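Local coordinates for protein PlaB phospholipase (Legionella pneumophila, PDB 6ZTI) that acts as a virulence-associated phospholipase of the alpha/beta-hydrolase fold whose activity is controlled by NAD(H)-mediated assembly into tetramers, at residues G33-W38 and P286-I291; H99-P104 and D164-G169; R107-L112 and K120-H125; C185-V190 and K298-Y303; V246-T251 and L434-S439. All coordinates share one frame; numbering follows the deposited sequence.

Contact 1: G33-W38 and P286-I291; sequences GELPQW and PTAIWI
L35 and A288 mark the closest backbone approach between the first turns of two helices, with their CA atoms 7.1 Å apart. Across this gap the methyl of A288 meets both W38 and L35. Its CB lies over one face of the W38 indole, 27° off the normal of the six-membered ring, in a CH-pi contact. From A288 CB to the centroid of that ring is 4.2 Å. The nearest pair is A288 CB and W38 CZ3 at 3.7 Å. W38 reaches the alanine because its CG stands anti to the backbone N (chi1 -175°), which extends the ring from the helix across the gap. The two helices, 35-44 and 286-296, illustrate how an alpha/beta-hydrolase clothes its parallel sheet: L35 also rests on F20 of strand 16-21, while I291 rests on I127 and L129 of strand 123-129. L35 and I291 reach toward each other tip to tip, L35 CD2 meeting I291 CD1 at 3.5 Å. The other methyl of the leucine, CD1, turns to A288 CB at 4.2 Å, a looser touch. E34 occupies the N-cap of its helix, and its OE1 accepts a hydrogen bond from M279 N.

Contact 2: H99-P104 and D164-G169; sequences HSTGGP and DWLELG
P104 and W165 join the start of helix 102-114 to the end of helix 160-166, immediately behind a sharp strand-turn-helix element. H99 to G102 form a type II' beta turn in which S100 takes a positive phi of 55°. This is the geometry of the nucleophile elbow of alpha/beta-hydrolases, and the sequence around S100, with the weak hydrogen bond of its OG to H266 NE2, is consistent with that reading. The pyrrolidine ring and the indole cross obliquely, so the proline meets the tryptophan neither flat on its face nor squarely at its edge. The far corner of the six-membered ring does the touching: W165 CH2 lies 3.5 Å from P104 CB. The neighbouring W165 CZ3 and the next proline carbon, P104 CG, widen the patch at slightly longer range. A chi1 of -163° swings the indole away from its own backbone N and sends that corner toward the proline. M172, S173 and L176 of helix 171-180 also pack against W165, so the ring is wedged between helices. One residue further on, L166 leans toward T101, which follows S100 in the turn; T101 also touches W24. The meeting of leucine and threonine is a loose one, with L166 CD1 4.0 Å from the hydroxyl oxygen T101 OG1.

Contact 3: R107-L112 and K120-H125; sequences RKWMDL and KCPLSH
W109 and C121 carry this contact, each extending its side chain anti to its backbone N. In W109 that torsion (chi1 167°) projects the six-membered ring from the helix, and in C121 the matching choice (chi1 -177°) aims the thiol back at it. SG therefore sits 3.7 Å from W109 CH2 and 4.6 Å from the ring centroid. At 56° off the ring normal, this sulfur-aromatic approach is oblique. The same sulfur accepts a weak hydrogen bond from L123 N, which links it to the backbone two residues on. Helix 102-114 and strand 123-129 are consecutive elements of a beta-alpha-beta crossover that starts from strand 93-99, and the indole packs where the chain comes back from the helix into the strand. W109 and P122 come at each other from opposite directions, P122 CD lying 4.0 Å from W109 CH2 and oblique to the ring. L123 contributes CD1, 4.2 Å from W109 CZ3. M110 starts out to the side, yet its chain brings CG within 4.5 Å of C121 SG. At the other end of the indole, NE1 is hydrogen-bonded to D77 OD1, and F76 meets the ring edge-to-face, so helix 69-89 fixes the rotation of the tryptophan.

Contact 4: C185-V190 and K298-Y303; sequences CTANGV and KSRDSY
T186 packs between the two side chains that R300 and Y303 send out from the first turn of a helix. The tightest touch involves the threonine methyl, which lies over one face of the R300 guanidinium, 3.0 Å above its plane and displaced toward the rim, with CG2 3.1 Å from R300 NH1. The arginine folds back to make this possible: bends at chi2 (85°) and chi3 (70°) lay its chain across the threonine at about a right angle. Its NH2 then continues to the neighbouring residue, 3.6 Å from A187 CA. On its other branch T186 presents OG1 obliquely to the Y303 ring, 3.5 Å from CE2, a van der Waals meeting of a polar atom with an aromatic carbon.

Hydrogen bonds lie within each partner. C185 O accepts from N188 N at 2.8 Å and from V190 N at 3.0 Å, the two donors reaching it from opposite faces of its carbonyl plane, which closes the short 3-10 turn carrying T186. In the other segment, S299 is at the N-cap position of the helix. Its OG and that of S302 are hydrogen-bonded at 2.7 Å, while S302 OG also accepts from K298 N.

Y303 ties the arrangement to the sheet: its OH bonds to S192 O and A257 N, and its ring meets F193 edge-to-face. The loop following helix 171-180 is thereby packed against the start of helix 300-320, beside strands 191-197 and 257-261, at one edge of the parallel sheet.

Contact 5: V246-T251 and L434-S439; sequences VVAKMT and LDFHSS
D435, whose backbone O touches V246 CG2 at 3.4 Å, starts its side chain away from strand 245-252, and its OD1 forms a salt bridge with R416 NE on the neighbouring strand 412-419. The carbonyl contact is a packing one, made by a single valine methyl. That methyl, CG2, also meets L434 CG at 3.6 Å and CD1 at 3.8 Å, wedging into the angle between the leucine side chain and the backbone that follows it. L434 holds CG anti to its backbone N (chi1 178°), and the two side chains meet at about a right angle. Two residues along each strand, A248 CB approaches the F436 ring obliquely, 4.2 Å from CE1, and both residues also pack on L235 of strand 231-238. The strands are not sheet partners: their axes come within 8.3 Å at 49°, and the pairing between them runs through strands 231-238 and 452-463, the latter touching L434 with I457 and L459. The mixed sheet, outside the hydrolase core, is branched or curled, which lets these two non-paired strands meet. The contact is near, but not in, a nucleotide site: the side chain of D435 is about 11 Å from a bound thio-NAD.

Overall arrangement
From the N terminus, contact 1 opens the widest loop of the hydrolase domain, from helix 35-44 to helix 286-296. Contact 3 closes first, within one beta-alpha-beta unit, and is nested inside contact 2, which bends the chain from the same helix 102-114 to helix 160-166; both are nested within contact 1. Contact 4 opens at 185-190 and closes only at 298-303, so it crosses contact 1. Contact 3 touches it through L123 CD2 and V190 CG1, 3.4 Å apart. Contact 5 opens at 246-251 and closes at 434-439, joining two non-paired strands of the mixed sheet, and crosses contacts 1 and 4; its centre is about 44 Å from that of contact 1.

Contact 1: G33-W38 and P286-I291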
# COMPACT_ATOMS: atom_id res chain seq x y z
N GLY B 33 39.98 -4.51 11.71
CA GLY B 33 41.22 -5.17 11.38
C GLY B 33 42.16 -5.07 12.56
O GLY B 33 41.74 -5.01 13.71
N GLU B 34 43.46 -5.03 12.27
CA GLU B 34 44.47 -4.80 13.30
C GLU B 34 45.01 -3.37 13.28
O GLU B 34 46.03 -3.09 13.91
CB GLU B 34 45.61 -5.82 13.14
CG GLU B 34 45.14 -7.26 13.31
CD GLU B 34 46.28 -8.28 13.35
OE1 GLU B 34 47.29 -8.12 12.64
OE2 GLU B 34 46.15 -9.27 14.12
N LEU B 35 44.31 -2.44 12.62
CA LEU B 35 44.78 -1.06 12.56
C LEU B 35 44.87 -0.38 13.92
O LEU B 35 45.82 0.39 14.13
CB LEU B 35 43.88 -0.25 11.62
CG LEU B 35 44.26 1.23 11.51
CD1 LEU B 35 45.69 1.34 11.01
CD2 LEU B 35 43.30 2.00 10.63
N PRO B 36 43.94 -0.60 14.87
CA PRO B 36 44.12 0.01 16.20
C PRO B 36 45.40 -0.41 16.90
O PRO B 36 46.14 0.45 17.40
CB PRO B 36 42.87 -0.46 16.96
CG PRO B 36 41.85 -0.71 15.89
CD PRO B 36 42.64 -1.27 14.74
N GLN B 37 45.69 -1.71 16.95
CA GLN B 37 46.94 -2.18 17.53
C GLN B 37 48.15 -1.60 16.79
O GLN B 37 49.17 -1.29 17.41
CB GLN B 37 46.98 -3.71 17.52
CG GLN B 37 46.04 -4.35 18.55
CD GLN B 37 45.35 -5.63 18.06
OE1 GLN B 37 45.33 -5.93 16.86
NE2 GLN B 37 44.77 -6.38 19.00
N TRP B 38 48.04 -1.45 15.47
CA TRP B 38 49.17 -0.92 14.70
C TRP B 38 49.42 0.55 15.01
O TRP B 38 50.58 0.97 15.14
CB TRP B 38 48.94 -1.13 13.21
CG TRP B 38 50.11 -0.72 12.36
CD1 TRP B 38 51.26 -1.41 12.17
CD2 TRP B 38 50.23 0.48 11.57
NE1 TRP B 38 52.10 -0.72 11.32
CE2 TRP B 38 51.49 0.45 10.94
CE3 TRP B 38 49.40 1.58 11.35
CZ2 TRP B 38 51.93 1.46 10.11
CZ3 TRP B 38 49.84 2.59 10.52
CH2 TRP B 38 51.10 2.52 9.91
N PRO B 286 47.87 0.71 1.78
CA PRO B 286 47.56 2.12 1.48
C PRO B 286 46.75 2.81 2.56
O PRO B 286 47.04 3.96 2.89
CB PRO B 286 46.78 2.04 0.16
CG PRO B 286 47.15 0.73 -0.43
CD PRO B 286 47.40 -0.20 0.72
N THR B 287 45.73 2.14 3.11
CA THR B 287 44.90 2.78 4.13
C THR B 287 45.74 3.20 5.33
O THR B 287 45.66 4.34 5.79
CB THR B 287 43.78 1.84 4.58
OG1 THR B 287 43.06 1.35 3.45
CG2 THR B 287 42.82 2.56 5.51
N ALA B 288 46.54 2.28 5.85
CA ALA B 288 47.34 2.57 7.04
C ALA B 288 48.33 3.70 6.76
O ALA B 288 48.50 4.61 7.59
CB ALA B 288 48.07 1.31 7.49
N ILE B 289 48.99 3.65 5.61
CA ILE B 289 50.00 4.65 5.27
C ILE B 289 49.38 6.03 5.18
O ILE B 289 49.95 7.02 5.65
CB ILE B 289 50.72 4.26 3.96
CG1 ILE B 289 51.66 3.06 4.20
CG2 ILE B 289 51.50 5.46 3.40
CD1 ILE B 289 51.98 2.29 2.93
N TRP B 290 48.20 6.14 4.56
CA TRP B 290 47.62 7.46 4.38
C TRP B 290 46.87 7.94 5.61
O TRP B 290 46.77 9.15 5.82
CB TRP B 290 46.73 7.48 3.14
CG TRP B 290 47.57 7.51 1.91
CD1 TRP B 290 47.82 6.47 1.06
CD2 TRP B 290 48.33 8.62 1.43
NE1 TRP B 290 48.67 6.88 0.06
CE2 TRP B 290 49.00 8.19 0.27
CE3 TRP B 290 48.49 9.94 1.85
CZ2 TRP B 290 49.82 9.03 -0.47
CZ3 TRP B 290 49.31 10.77 1.13
CH2 TRP B 290 49.97 10.32 -0.03
N ILE B 291 46.36 7.02 6.44
CA ILE B 291 45.81 7.44 7.73
C ILE B 291 46.88 8.10 8.58
O ILE B 291 46.63 9.12 9.24
CB ILE B 291 45.18 6.24 8.47
CG1 ILE B 291 43.80 5.95 7.89
CG2 ILE B 291 45.07 6.53 9.97
CD1 ILE B 291 43.13 4.72 8.43

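Contact 2: H99-P104 and D164-G169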
# COMPACT_ATOMS: atom_id res chain seq x y z
N HIS B 99 34.32 4.24 9.30
CA HIS B 99 34.11 3.40 8.13
C HIS B 99 32.63 3.39 7.82
O HIS B 99 31.79 3.34 8.72
CB HIS B 99 34.63 1.96 8.37
CG HIS B 99 34.46 1.04 7.19
ND1 HIS B 99 33.74 -0.13 7.27
CD2 HIS B 99 34.91 1.12 5.92
CE1 HIS B 99 33.75 -0.73 6.09
NE2 HIS B 99 34.46 0.01 5.25
N SER B 100 32.31 3.50 6.53
CA SER B 100 30.95 3.38 6.03
C SER B 100 30.04 4.36 6.76
O SER B 100 30.28 5.58 6.70
CB SER B 100 30.55 1.90 6.16
OG SER B 100 29.26 1.67 5.65
N THR B 101 28.99 3.89 7.43
CA THR B 101 28.02 4.80 8.04
C THR B 101 28.62 5.64 9.15
O THR B 101 28.07 6.69 9.49
CB THR B 101 26.83 4.00 8.59
OG1 THR B 101 26.49 2.96 7.68
CG2 THR B 101 25.62 4.91 8.77
N GLY B 102 29.73 5.20 9.75
CA GLY B 102 30.34 5.98 10.81
C GLY B 102 30.66 7.41 10.41
O GLY B 102 30.65 8.31 11.25
N GLY B 103 30.96 7.63 9.13
CA GLY B 103 31.23 8.96 8.64
C GLY B 103 30.03 9.87 8.79
O GLY B 103 30.05 10.84 9.55
N PRO B 104 28.95 9.55 8.08
CA PRO B 104 27.69 10.29 8.25
C PRO B 104 27.29 10.49 9.70
O PRO B 104 26.70 11.52 10.03
CB PRO B 104 26.68 9.41 7.51
CG PRO B 104 27.46 8.79 6.42
CD PRO B 104 28.86 8.57 6.98
N ASP B 164 16.59 4.07 5.89
CA ASP B 164 15.92 5.25 5.37
C ASP B 164 16.89 6.42 5.19
O ASP B 164 16.71 7.24 4.28
CB ASP B 164 14.78 5.65 6.30
CG ASP B 164 13.62 4.68 6.27
OD1 ASP B 164 13.36 4.07 5.21
OD2 ASP B 164 12.96 4.54 7.31
N TRP B 165 17.90 6.51 6.05
CA TRP B 165 18.93 7.54 5.90
C TRP B 165 19.83 7.23 4.71
O TRP B 165 20.11 8.10 3.88
CB TRP B 165 19.77 7.67 7.19
CG TRP B 165 20.57 8.97 7.30
CD1 TRP B 165 20.27 10.05 8.08
CD2 TRP B 165 21.77 9.31 6.60
NE1 TRP B 165 21.21 11.04 7.91
CE2 TRP B 165 22.15 10.61 7.01
CE3 TRP B 165 22.58 8.65 5.67
CZ2 TRP B 165 23.27 11.26 6.52
CZ3 TRP B 165 23.71 9.30 5.18
CH2 TRP B 165 24.04 10.59 5.61
N LEU B 166 20.29 5.99 4.61
CA LEU B 166 21.26 5.64 3.59
C LEU B 166 20.66 5.61 2.19
O LEU B 166 21.41 5.66 1.21
CB LEU B 166 21.87 4.28 3.92
CG LEU B 166 22.85 4.30 5.09
CD1 LEU B 166 23.04 2.90 5.66
CD2 LEU B 166 24.20 4.88 4.65
N GLU B 167 19.33 5.54 2.06
CA GLU B 167 18.69 5.43 0.76
C GLU B 167 19.05 6.63 -0.11
O GLU B 167 18.96 7.78 0.34
CB GLU B 167 17.17 5.33 0.92
CG GLU B 167 16.42 4.93 -0.37
CD GLU B 167 14.90 4.80 -0.19
OE1 GLU B 167 14.39 5.05 0.92
OE2 GLU B 167 14.21 4.45 -1.17
N LEU B 168 19.47 6.36 -1.34
CA LEU B 168 19.71 7.44 -2.29
C LEU B 168 18.50 8.36 -2.33
O LEU B 168 17.35 7.91 -2.30
CB LEU B 168 19.99 6.86 -3.68
CG LEU B 168 21.28 6.04 -3.80
CD1 LEU B 168 21.34 5.44 -5.18
CD2 LEU B 168 22.52 6.85 -3.56
N GLY B 169 18.75 9.67 -2.34
CA GLY B 169 17.69 10.64 -2.34
C GLY B 169 17.00 10.85 -1.01
O GLY B 169 15.97 11.53 -0.96

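Contact 3: R107-L112 and K120-H125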
# COMPACT_ATOMS: atom_id res chain seq x y z
N ARG B 107 29.38 13.14 11.36
CA ARG B 107 29.01 14.43 10.78
C ARG B 107 27.67 14.93 11.33
O ARG B 107 27.48 16.14 11.46
CB ARG B 107 28.95 14.34 9.26
CG ARG B 107 30.32 14.12 8.58
CD ARG B 107 30.27 14.54 7.15
NE ARG B 107 29.33 13.77 6.35
CZ ARG B 107 28.26 14.25 5.73
NH1 ARG B 107 27.92 15.53 5.81
NH2 ARG B 107 27.51 13.42 5.02
N LYS B 108 26.73 14.02 11.59
CA LYS B 108 25.48 14.40 12.25
C LYS B 108 25.73 14.85 13.68
O LYS B 108 25.11 15.81 14.16
CB LYS B 108 24.52 13.22 12.20
CG LYS B 108 23.20 13.46 12.89
CD LYS B 108 22.36 14.53 12.24
CE LYS B 108 20.99 14.66 12.94
NZ LYS B 108 20.21 15.80 12.45
N TRP B 109 26.62 14.15 14.39
CA TRP B 109 27.00 14.57 15.74
C TRP B 109 27.59 15.98 15.74
O TRP B 109 27.19 16.83 16.54
CB TRP B 109 27.98 13.57 16.33
CG TRP B 109 28.64 14.07 17.58
CD1 TRP B 109 28.11 14.14 18.83
CD2 TRP B 109 29.97 14.61 17.68
NE1 TRP B 109 29.01 14.68 19.71
CE2 TRP B 109 30.16 14.98 19.03
CE3 TRP B 109 31.00 14.82 16.77
CZ2 TRP B 109 31.35 15.54 19.48
CZ3 TRP B 109 32.18 15.37 17.22
CH2 TRP B 109 32.35 15.72 18.56
N MET B 110 28.55 16.23 14.84
CA MET B 110 29.08 17.58 14.69
C MET B 110 27.95 18.58 14.44
O MET B 110 27.94 19.68 15.01
CB MET B 110 30.09 17.64 13.53
CG MET B 110 31.38 16.89 13.78
SD MET B 110 32.42 16.68 12.32
CE MET B 110 32.78 18.41 11.98
N ASP B 111 26.97 18.21 13.62
CA ASP B 111 25.91 19.14 13.27
C ASP B 111 24.98 19.37 14.46
O ASP B 111 24.54 20.49 14.70
CB ASP B 111 25.13 18.60 12.06
CG ASP B 111 24.33 19.67 11.34
OD1 ASP B 111 24.93 20.59 10.76
OD2 ASP B 111 23.08 19.57 11.32
N LEU B 112 24.71 18.32 15.24
CA LEU B 112 23.79 18.46 16.36
C LEU B 112 24.38 19.32 17.48
O LEU B 112 23.66 20.07 18.13
CB LEU B 112 23.40 17.08 16.91
CG LEU B 112 22.36 16.28 16.12
CD1 LEU B 112 22.30 14.88 16.66
CD2 LEU B 112 20.97 16.93 16.17
N LYS B 120 34.97 24.95 19.00
CA LYS B 120 34.80 24.33 20.31
C LYS B 120 34.64 22.82 20.23
O LYS B 120 34.61 22.15 21.27
CB LYS B 120 33.58 24.94 21.02
CG LYS B 120 33.70 26.43 21.31
CD LYS B 120 34.49 26.72 22.57
CE LYS B 120 34.33 28.17 23.01
NZ LYS B 120 32.97 28.44 23.57
N CYS B 121 34.51 22.27 19.04
CA CYS B 121 34.35 20.83 18.89
C CYS B 121 35.60 20.11 19.37
O CYS B 121 36.71 20.48 18.97
CB CYS B 121 34.08 20.51 17.42
SG CYS B 121 33.77 18.78 17.08
N PRO B 122 35.48 19.07 20.20
CA PRO B 122 36.68 18.38 20.70
C PRO B 122 37.35 17.49 19.66
O PRO B 122 38.39 16.89 19.95
CB PRO B 122 36.13 17.54 21.86
CG PRO B 122 34.72 17.25 21.46
CD PRO B 122 34.24 18.47 20.72
N LEU B 123 36.80 17.40 18.46
CA LEU B 123 37.38 16.59 17.41
C LEU B 123 38.40 17.43 16.65
O LEU B 123 38.12 18.58 16.30
CB LEU B 123 36.26 16.08 16.49
CG LEU B 123 36.60 15.27 15.24
CD1 LEU B 123 35.49 14.26 14.94
CD2 LEU B 123 36.78 16.20 14.04
N SER B 124 39.59 16.87 16.43
CA SER B 124 40.65 17.53 15.70
C SER B 124 40.84 16.99 14.29
O SER B 124 41.26 17.74 13.40
CB SER B 124 41.99 17.39 16.44
OG SER B 124 42.44 16.05 16.39
N HIS B 125 40.54 15.71 14.06
CA HIS B 125 40.68 15.06 12.77
C HIS B 125 39.48 14.16 12.53
O HIS B 125 39.04 13.44 13.44
CB HIS B 125 41.96 14.21 12.66
CG HIS B 125 43.24 14.99 12.82
ND1 HIS B 125 43.62 15.56 14.01
CD2 HIS B 125 44.23 15.27 11.94
CE1 HIS B 125 44.79 16.17 13.86
NE2 HIS B 125 45.18 16.00 12.61

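Contact 4: C185-V190 and K298-Y303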
# COMPACT_ATOMS: atom_id res chain seq x y z
N CYS B 185 35.60 23.42 8.07
CA CYS B 185 36.35 22.68 9.08
C CYS B 185 37.77 23.20 9.18
O CYS B 185 38.25 23.52 10.28
CB CYS B 185 36.35 21.19 8.73
SG CYS B 185 34.73 20.39 8.73
N THR B 186 38.46 23.31 8.05
CA THR B 186 39.86 23.72 8.07
C THR B 186 40.04 25.04 8.80
O THR B 186 40.96 25.18 9.61
CB THR B 186 40.39 23.80 6.65
OG1 THR B 186 40.10 22.56 5.99
CG2 THR B 186 41.88 24.01 6.65
N ALA B 187 39.17 26.01 8.55
CA ALA B 187 39.31 27.31 9.19
C ALA B 187 39.14 27.22 10.69
O ALA B 187 39.66 28.09 11.41
CB ALA B 187 38.30 28.28 8.61
N ASN B 188 38.42 26.21 11.18
CA ASN B 188 38.16 26.02 12.59
C ASN B 188 39.10 24.99 13.20
O ASN B 188 38.87 24.54 14.33
CB ASN B 188 36.70 25.59 12.81
CG ASN B 188 35.73 26.74 12.66
OD1 ASN B 188 35.52 27.51 13.60
ND2 ASN B 188 35.13 26.86 11.48
N GLY B 189 40.15 24.60 12.48
CA GLY B 189 41.12 23.68 13.04
C GLY B 189 40.66 22.24 13.09
O GLY B 189 41.21 21.46 13.87
N VAL B 190 39.68 21.88 12.28
CA VAL B 190 39.24 20.50 12.15
C VAL B 190 39.69 20.03 10.78
O VAL B 190 39.32 20.62 9.76
CB VAL B 190 37.72 20.35 12.32
CG1 VAL B 190 37.28 18.92 12.00
CG2 VAL B 190 37.30 20.75 13.74
N LYS B 298 48.80 19.13 11.00
CA LYS B 298 48.67 20.03 12.14
C LYS B 298 48.45 21.48 11.72
O LYS B 298 48.48 22.37 12.58
CB LYS B 298 49.91 19.94 13.04
CG LYS B 298 50.03 18.61 13.79
CD LYS B 298 51.15 18.64 14.81
CE LYS B 298 51.21 17.35 15.60
NZ LYS B 298 52.19 17.43 16.73
N SER B 299 48.23 21.75 10.44
CA SER B 299 48.16 23.13 9.97
C SER B 299 47.46 23.16 8.62
O SER B 299 47.32 22.14 7.95
CB SER B 299 49.56 23.72 9.81
OG SER B 299 50.23 23.04 8.75
N ARG B 300 47.07 24.37 8.23
CA ARG B 300 46.52 24.59 6.89
C ARG B 300 47.51 24.15 5.82
O ARG B 300 47.13 23.53 4.82
CB ARG B 300 46.15 26.07 6.74
CG ARG B 300 45.75 26.52 5.33
CD ARG B 300 44.29 26.27 5.02
NE ARG B 300 43.40 27.15 5.78
CZ ARG B 300 42.08 27.19 5.62
NH1 ARG B 300 41.50 26.41 4.72
NH2 ARG B 300 41.35 28.01 6.35
N ASP B 301 48.80 24.43 6.02
CA ASP B 301 49.80 24.15 5.00
C ASP B 301 49.99 22.65 4.81
O ASP B 301 50.03 22.16 3.67
CB ASP B 301 51.14 24.79 5.39
CG ASP B 301 51.05 26.31 5.49
OD1 ASP B 301 50.66 26.96 4.49
OD2 ASP B 301 51.35 26.85 6.58
N SER B 302 50.16 21.92 5.90
CA SER B 302 50.29 20.47 5.80
C SER B 302 49.02 19.84 5.24
O SER B 302 49.09 18.86 4.50
CB SER B 302 50.64 19.88 7.16
OG SER B 302 49.79 20.39 8.18
N TYR B 303 47.86 20.39 5.60
CA TYR B 303 46.60 19.89 5.07
C TYR B 303 46.54 20.03 3.56
O TYR B 303 46.21 19.08 2.85
CB TYR B 303 45.42 20.62 5.71
CG TYR B 303 44.06 20.08 5.28
CD1 TYR B 303 43.62 18.84 5.72
CD2 TYR B 303 43.23 20.81 4.45
CE1 TYR B 303 42.38 18.34 5.34
CE2 TYR B 303 41.99 20.33 4.07
CZ TYR B 303 41.57 19.09 4.52
OH TYR B 303 40.35 18.59 4.15

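Contact 5: V246-T251 and L434-S439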
# COMPACT_ATOMS: atom_id res chain seq x y z
N VAL B 246 14.56 30.78 -15.92
CA VAL B 246 15.18 29.99 -14.87
C VAL B 246 16.30 30.79 -14.24
O VAL B 246 17.19 31.26 -14.95
CB VAL B 246 15.73 28.67 -15.41
CG1 VAL B 246 16.39 27.90 -14.31
CG2 VAL B 246 14.62 27.86 -16.07
N VAL B 247 16.28 30.92 -12.92
CA VAL B 247 17.35 31.55 -12.17
C VAL B 247 18.17 30.44 -11.52
O VAL B 247 17.61 29.53 -10.90
CB VAL B 247 16.79 32.52 -11.12
CG1 VAL B 247 17.90 33.14 -10.28
CG2 VAL B 247 15.97 33.60 -11.82
N ALA B 248 19.48 30.48 -11.72
CA ALA B 248 20.37 29.45 -11.21
C ALA B 248 21.28 30.02 -10.14
O ALA B 248 21.77 31.15 -10.25
CB ALA B 248 21.20 28.85 -12.34
N LYS B 249 21.50 29.23 -9.10
CA LYS B 249 22.44 29.57 -8.04
C LYS B 249 23.15 28.30 -7.65
O LYS B 249 22.50 27.29 -7.38
CB LYS B 249 21.74 30.17 -6.82
CG LYS B 249 22.62 30.17 -5.56
CD LYS B 249 22.19 31.25 -4.58
CE LYS B 249 22.94 31.14 -3.26
NZ LYS B 249 22.25 31.89 -2.16
N MET B 250 24.48 28.33 -7.61
CA MET B 250 25.26 27.17 -7.24
C MET B 250 26.10 27.50 -6.02
O MET B 250 26.71 28.57 -5.94
CB MET B 250 26.15 26.70 -8.39
CG MET B 250 26.95 25.44 -8.07
SD MET B 250 27.93 24.85 -9.47
CE MET B 250 26.70 23.92 -10.38
N THR B 251 26.10 26.59 -5.06
CA THR B 251 26.92 26.72 -3.87
C THR B 251 27.70 25.42 -3.71
O THR B 251 27.23 24.34 -4.07
CB THR B 251 26.10 27.01 -2.60
OG1 THR B 251 25.17 25.94 -2.38
CG2 THR B 251 25.32 28.31 -2.75
N LEU B 434 10.21 23.29 -17.53
CA LEU B 434 11.43 24.02 -17.24
C LEU B 434 12.57 23.45 -18.07
O LEU B 434 12.72 22.23 -18.17
CB LEU B 434 11.78 23.96 -15.76
CG LEU B 434 13.07 24.65 -15.33
CD1 LEU B 434 12.93 25.22 -13.94
CD2 LEU B 434 14.25 23.73 -15.38
N ASP B 435 13.36 24.34 -18.68
CA ASP B 435 14.55 24.00 -19.45
C ASP B 435 15.74 24.73 -18.86
O ASP B 435 15.67 25.94 -18.63
CB ASP B 435 14.40 24.43 -20.91
CG ASP B 435 13.44 23.59 -21.66
OD1 ASP B 435 13.53 22.35 -21.53
OD2 ASP B 435 12.60 24.16 -22.38
N PHE B 436 16.81 24.00 -18.60
CA PHE B 436 18.05 24.59 -18.12
C PHE B 436 19.15 24.23 -19.10
O PHE B 436 19.33 23.06 -19.44
CB PHE B 436 18.36 24.09 -16.72
CG PHE B 436 19.73 24.46 -16.23
CD1 PHE B 436 20.07 25.78 -16.02
CD2 PHE B 436 20.67 23.48 -15.97
CE1 PHE B 436 21.33 26.12 -15.56
CE2 PHE B 436 21.92 23.82 -15.52
CZ PHE B 436 22.25 25.14 -15.32
N HIS B 437 19.86 25.25 -19.58
CA HIS B 437 20.93 25.06 -20.55
C HIS B 437 22.26 25.37 -19.88
O HIS B 437 22.45 26.45 -19.32
CB HIS B 437 20.72 25.95 -21.77
CG HIS B 437 19.54 25.56 -22.59
ND1 HIS B 437 19.02 26.36 -23.59
CD2 HIS B 437 18.77 24.44 -22.57
CE1 HIS B 437 17.98 25.75 -24.14
NE2 HIS B 437 17.81 24.59 -23.54
N SER B 438 23.18 24.41 -19.95
CA SER B 438 24.50 24.57 -19.36
C SER B 438 25.53 24.04 -20.35
O SER B 438 25.24 23.81 -21.52
CB SER B 438 24.58 23.85 -18.02
OG SER B 438 25.74 24.28 -17.34
N SER B 439 26.75 23.85 -19.83
CA SER B 439 27.89 23.44 -20.63
C SER B 439 28.79 22.55 -19.79
O SER B 439 28.87 22.71 -18.57
CB SER B 439 28.68 24.66 -21.13
OG SER B 439 29.79 24.27 -21.93